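Local coordinates for putative exported protein (Bacteroides fragilis NCTC 9343, PDB 3IEE) that is of unknown function but folds as an all-helical, probably exported protein with a DUF3829-like C-terminal region, at residues A[26-40]-A[71-85]. Numbering follows the deposited sequence.
With EDO (1,2-ethanediol), chain H.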
# COMPACT_ATOMS: atom_id res chain seq x y z
N VAL A 26 -0.36 3.97 -18.91
CA VAL A 26 -0.51 2.92 -17.89
C VAL A 26 0.30 3.29 -16.66
O VAL A 26 -0.21 3.29 -15.54
CB VAL A 26 -0.10 1.58 -18.39
CG1 VAL A 26 0.06 0.57 -17.19
CG2 VAL A 26 -1.15 1.07 -19.45
N ILE A 27 1.54 3.68 -16.88
CA ILE A 27 2.42 4.06 -15.75
C ILE A 27 1.96 5.35 -15.06
O ILE A 27 1.98 5.43 -13.82
CB ILE A 27 3.91 4.10 -16.17
CG1 ILE A 27 4.38 2.72 -16.68
CG2 ILE A 27 4.80 4.52 -14.99
CD1 ILE A 27 4.30 1.67 -15.67
N LYS A 28 1.49 6.32 -15.85
CA LYS A 28 0.87 7.55 -15.34
C LYS A 28 -0.24 7.21 -14.35
O LYS A 28 -0.26 7.69 -13.22
CB LYS A 28 0.31 8.37 -16.48
CG LYS A 28 1.35 9.22 -17.21
CD LYS A 28 0.75 9.76 -18.52
CE LYS A 28 1.45 11.01 -19.06
NZ LYS A 28 0.77 11.46 -20.29
N TYR A 29 -1.15 6.33 -14.78
CA TYR A 29 -2.29 5.94 -13.91
C TYR A 29 -1.85 5.26 -12.63
O TYR A 29 -2.41 5.51 -11.55
CB TYR A 29 -3.30 5.11 -14.68
CG TYR A 29 -4.56 4.79 -13.90
CD1 TYR A 29 -4.61 3.68 -13.06
CD2 TYR A 29 -5.69 5.60 -13.99
CE1 TYR A 29 -5.79 3.37 -12.35
CE2 TYR A 29 -6.86 5.30 -13.29
CZ TYR A 29 -6.89 4.18 -12.44
OH TYR A 29 -8.02 3.86 -11.73
N TYR A 30 -0.84 4.40 -12.73
CA TYR A 30 -0.22 3.77 -11.58
C TYR A 30 0.34 4.85 -10.64
O TYR A 30 0.10 4.82 -9.44
CB TYR A 30 0.93 2.82 -11.95
CG TYR A 30 1.67 2.32 -10.71
CD1 TYR A 30 1.19 1.26 -9.97
CD2 TYR A 30 2.82 2.97 -10.25
CE1 TYR A 30 1.85 0.83 -8.81
CE2 TYR A 30 3.46 2.55 -9.11
CZ TYR A 30 3.00 1.49 -8.40
OH TYR A 30 3.71 1.11 -7.25
N ASN A 31 1.10 5.79 -11.18
CA ASN A 31 1.72 6.80 -10.32
C ASN A 31 0.71 7.68 -9.62
O ASN A 31 0.87 8.00 -8.42
CB ASN A 31 2.73 7.64 -11.13
CG ASN A 31 4.00 6.86 -11.49
OD1 ASN A 31 4.42 5.93 -10.77
ND2 ASN A 31 4.65 7.29 -12.57
N THR A 32 -0.35 8.05 -10.33
CA THR A 32 -1.43 8.81 -9.71
C THR A 32 -2.09 7.96 -8.61
O THR A 32 -2.39 8.46 -7.52
CB THR A 32 -2.46 9.27 -10.74
OG1 THR A 32 -1.81 10.21 -11.63
CG2 THR A 32 -3.68 9.91 -10.07
N SER A 33 -2.32 6.68 -8.93
CA SER A 33 -2.93 5.74 -7.97
C SER A 33 -2.10 5.59 -6.70
O SER A 33 -2.65 5.55 -5.59
CB SER A 33 -3.15 4.34 -8.55
OG SER A 33 -4.11 4.29 -9.61
N LEU A 34 -0.78 5.52 -6.85
CA LEU A 34 0.12 5.36 -5.72
C LEU A 34 -0.07 6.52 -4.76
O LEU A 34 -0.18 6.34 -3.56
CB LEU A 34 1.58 5.30 -6.20
CG LEU A 34 2.66 5.03 -5.12
CD1 LEU A 34 2.51 3.64 -4.56
CD2 LEU A 34 4.09 5.18 -5.72
N GLY A 35 -0.09 7.72 -5.30
CA GLY A 35 -0.29 8.93 -4.48
C GLY A 35 -1.66 9.04 -3.84
O GLY A 35 -1.81 9.38 -2.66
N VAL A 36 -2.68 8.71 -4.61
CA VAL A 36 -4.06 8.77 -4.16
C VAL A 36 -4.31 7.77 -3.05
O VAL A 36 -4.91 8.07 -2.01
CB VAL A 36 -5.09 8.52 -5.30
CG1 VAL A 36 -6.46 8.30 -4.71
CG2 VAL A 36 -5.11 9.71 -6.31
N LEU A 37 -3.83 6.55 -3.25
CA LEU A 37 -4.07 5.52 -2.24
C LEU A 37 -3.25 5.74 -0.96
O LEU A 37 -3.65 5.35 0.14
CB LEU A 37 -3.76 4.17 -2.89
CG LEU A 37 -4.78 3.82 -3.98
CD1 LEU A 37 -4.29 2.62 -4.81
CD2 LEU A 37 -6.17 3.52 -3.40
N LYS A 38 -2.08 6.32 -1.12
CA LYS A 38 -1.26 6.77 0.03
C LYS A 38 -2.06 7.76 0.86
O LYS A 38 -2.09 7.64 2.09
CB LYS A 38 0.08 7.34 -0.44
CG LYS A 38 0.89 7.95 0.66
CD LYS A 38 2.21 8.48 0.19
CE LYS A 38 2.97 9.14 1.34
NZ LYS A 38 3.94 10.14 0.80
N ASP A 39 -2.73 8.69 0.19
CA ASP A 39 -3.48 9.77 0.82
C ASP A 39 -4.80 9.31 1.42
O ASP A 39 -5.20 9.79 2.50
CB ASP A 39 -3.80 10.84 -0.23
CG ASP A 39 -3.55 12.23 0.22
OD1 ASP A 39 -2.69 12.41 1.11
OD2 ASP A 39 -4.21 13.17 -0.32
N MSE A 40 -5.50 8.41 0.72
CA MSE A 40 -6.86 7.96 1.06
C MSE A 40 -6.91 6.87 2.12
O MSE A 40 -7.92 6.78 2.80
CB MSE A 40 -7.62 7.48 -0.16
CG MSE A 40 -7.92 8.58 -1.15
SE MSE A 40 -9.14 9.93 -0.37
CE MSE A 40 -7.87 11.27 0.29
N VAL A 71 -9.23 15.90 2.10
CA VAL A 71 -10.09 15.92 0.92
C VAL A 71 -9.42 15.09 -0.16
O VAL A 71 -8.20 15.16 -0.36
CB VAL A 71 -10.33 17.38 0.38
CG1 VAL A 71 -9.01 18.04 -0.03
CG2 VAL A 71 -11.29 17.36 -0.81
N SER A 72 -10.24 14.31 -0.85
CA SER A 72 -9.80 13.49 -1.96
C SER A 72 -9.21 14.36 -3.08
O SER A 72 -9.85 15.35 -3.50
CB SER A 72 -11.00 12.70 -2.49
OG SER A 72 -10.68 11.97 -3.65
N LYS A 73 -8.02 13.99 -3.57
CA LYS A 73 -7.38 14.66 -4.71
C LYS A 73 -7.36 13.69 -5.88
O LYS A 73 -7.33 12.46 -5.67
CB LYS A 73 -5.93 15.04 -4.37
CG LYS A 73 -5.78 16.05 -3.19
CD LYS A 73 -4.31 16.06 -2.68
CE LYS A 73 -4.20 16.61 -1.24
NZ LYS A 73 -2.94 17.38 -1.04
N ASP A 74 -7.40 14.21 -7.11
CA ASP A 74 -7.22 13.38 -8.32
C ASP A 74 -8.26 12.26 -8.50
O ASP A 74 -8.03 11.31 -9.27
CB ASP A 74 -5.79 12.83 -8.41
CG ASP A 74 -4.75 13.88 -8.80
OD1 ASP A 74 -5.12 14.93 -9.41
OD2 ASP A 74 -3.55 13.61 -8.55
N SER A 75 -9.41 12.42 -7.85
CA SER A 75 -10.54 11.50 -8.04
C SER A 75 -10.98 11.45 -9.51
O SER A 75 -11.37 10.37 -9.98
CB SER A 75 -11.72 11.84 -7.12
OG SER A 75 -12.42 13.00 -7.55
N ALA A 76 -10.82 12.57 -10.23
CA ALA A 76 -11.18 12.66 -11.68
C ALA A 76 -10.30 11.73 -12.51
O ALA A 76 -10.73 11.16 -13.52
CB ALA A 76 -11.03 14.11 -12.20
N ILE A 77 -9.07 11.53 -12.09
CA ILE A 77 -8.17 10.70 -12.82
C ILE A 77 -8.45 9.25 -12.47
O ILE A 77 -8.66 8.42 -13.37
CB ILE A 77 -6.72 11.10 -12.52
CG1 ILE A 77 -6.52 12.57 -12.90
CG2 ILE A 77 -5.74 10.16 -13.25
CD1 ILE A 77 -5.13 13.14 -12.57
N VAL A 78 -8.47 8.92 -11.18
CA VAL A 78 -8.52 7.48 -10.81
C VAL A 78 -9.89 6.84 -11.11
O VAL A 78 -9.99 5.64 -11.38
CB VAL A 78 -8.10 7.26 -9.35
CG1 VAL A 78 -6.65 7.67 -9.15
CG2 VAL A 78 -9.01 8.03 -8.37
N LEU A 79 -10.94 7.64 -11.08
CA LEU A 79 -12.27 7.10 -11.40
C LEU A 79 -12.49 7.00 -12.90
O LEU A 79 -13.53 6.52 -13.32
CB LEU A 79 -13.40 7.93 -10.79
CG LEU A 79 -13.51 7.85 -9.24
CD1 LEU A 79 -14.45 8.97 -8.67
CD2 LEU A 79 -14.00 6.43 -8.86
N ASN A 80 -11.53 7.50 -13.70
CA ASN A 80 -11.68 7.47 -15.15
C ASN A 80 -10.48 6.84 -15.84
O ASN A 80 -9.83 7.48 -16.65
CB ASN A 80 -11.98 8.88 -15.67
CG ASN A 80 -13.29 9.39 -15.16
OD1 ASN A 80 -14.35 8.91 -15.59
ND2 ASN A 80 -13.25 10.32 -14.18
N PRO A 81 -10.19 5.57 -15.53
CA PRO A 81 -9.04 4.95 -16.19
C PRO A 81 -9.27 4.96 -17.70
O PRO A 81 -10.41 4.78 -18.17
CB PRO A 81 -9.03 3.51 -15.64
CG PRO A 81 -10.44 3.25 -15.23
CD PRO A 81 -10.91 4.60 -14.69
N GLY A 82 -8.21 5.20 -18.44
CA GLY A 82 -8.26 5.34 -19.89
C GLY A 82 -8.28 4.01 -20.62
O GLY A 82 -8.19 2.95 -20.01
N ASN A 83 -8.35 4.09 -21.94
CA ASN A 83 -8.48 2.93 -22.81
C ASN A 83 -7.17 2.15 -23.02
O ASN A 83 -7.11 1.16 -23.77
CB ASN A 83 -9.16 3.31 -24.15
CG ASN A 83 -8.30 4.21 -25.05
OD1 ASN A 83 -7.13 4.54 -24.69
ND2 ASN A 83 -8.83 4.55 -26.23
N CYS A 84 -6.12 2.62 -22.35
CA CYS A 84 -4.88 1.88 -22.20
C CYS A 84 -5.10 0.62 -21.36
O CYS A 84 -4.27 -0.30 -21.40
CB CYS A 84 -3.78 2.77 -21.59
SG CYS A 84 -4.14 3.42 -20.02
N PHE A 85 -6.24 0.55 -20.67
CA PHE A 85 -6.67 -0.65 -19.94
C PHE A 85 -7.87 -1.24 -20.69
O PHE A 85 -8.66 -0.46 -21.29
CB PHE A 85 -7.09 -0.30 -18.53
CG PHE A 85 -5.97 0.30 -17.70
CD1 PHE A 85 -4.93 -0.48 -17.22
CD2 PHE A 85 -5.97 1.65 -17.41
CE1 PHE A 85 -3.94 0.09 -16.47
CE2 PHE A 85 -4.97 2.20 -16.65
CZ PHE A 85 -3.96 1.45 -16.20
C1 EDO H . 2.12 -0.44 -3.27
O1 EDO H . 2.13 -1.87 -3.03
C2 EDO H . 3.25 0.02 -4.19
O2 EDO H . 3.01 -0.39 -5.57
O HOH W 1 -1.68 12.99 -10.54
O HOH W 2 -6.09 12.02 -2.51
O HOH W 3 -1.64 14.96 -0.13
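Tyr29 and Val78 show how a long helix can hold an irregular connection against its flank by pairing one buried polar bond with close apolar fitting. The phenol of Tyr29 reaches across from helix 17-40, its CG anti to the backbone N (chi1 -174°), and its OH donates to the main-chain Val78 O at 2.7 Å. That bond lies in the carbonyl plane, on a lone pair, with a C=O...O angle of 128°. Ile77 O also approaches the ring edge, while Pro81 lies alongside with its CB 3.7 Å from Tyr29 CE2. On the Phe85 side the two rings form an offset edge-to-face pair, Phe85 turning its edge to the face of Tyr29 with the planes at 69°.

Val78 itself is a knob in a hole made by Tyr29, Thr32, Ser33 and Val36. Its CG1 does the touching, 3.8 Å from both Thr32 CG2 and Val36 CG2. Thr32 divides its work: the methyl also packs on Ile77 CG2, whereas OG1 shares a water with Asp74 OD2. Val26 CG2 lies over one face of the Phe85 ring and 3.8 Å from Cys84 CB. Towards Met40 the link becomes more hydrated: one water donates to Asp39 OD2 and accepts from Lys73 N, and another accepts from Lys73 NZ and gives a weak bond to Asp39 OD1. Lys73 NZ stays 4.5 Å from Asp39 OD2, too far for a salt bridge; selenomethionine Met40 bends to lay CE against Ser72 CA.

Helix 87-119 backs both partners: Tyr97 touches Tyr29 and Val78 and hydrogen-bonds Ser33 OG, and Arg90 NE hydrogen-bonds Pro81 O. Helix 123-162 meets Phe85 through Leu151. Helix 17-40 also packs directly on both, Leu37 touching Leu100 and Phe148, so segment 71-85 adds a further layer against helices 17-40 and 87-119.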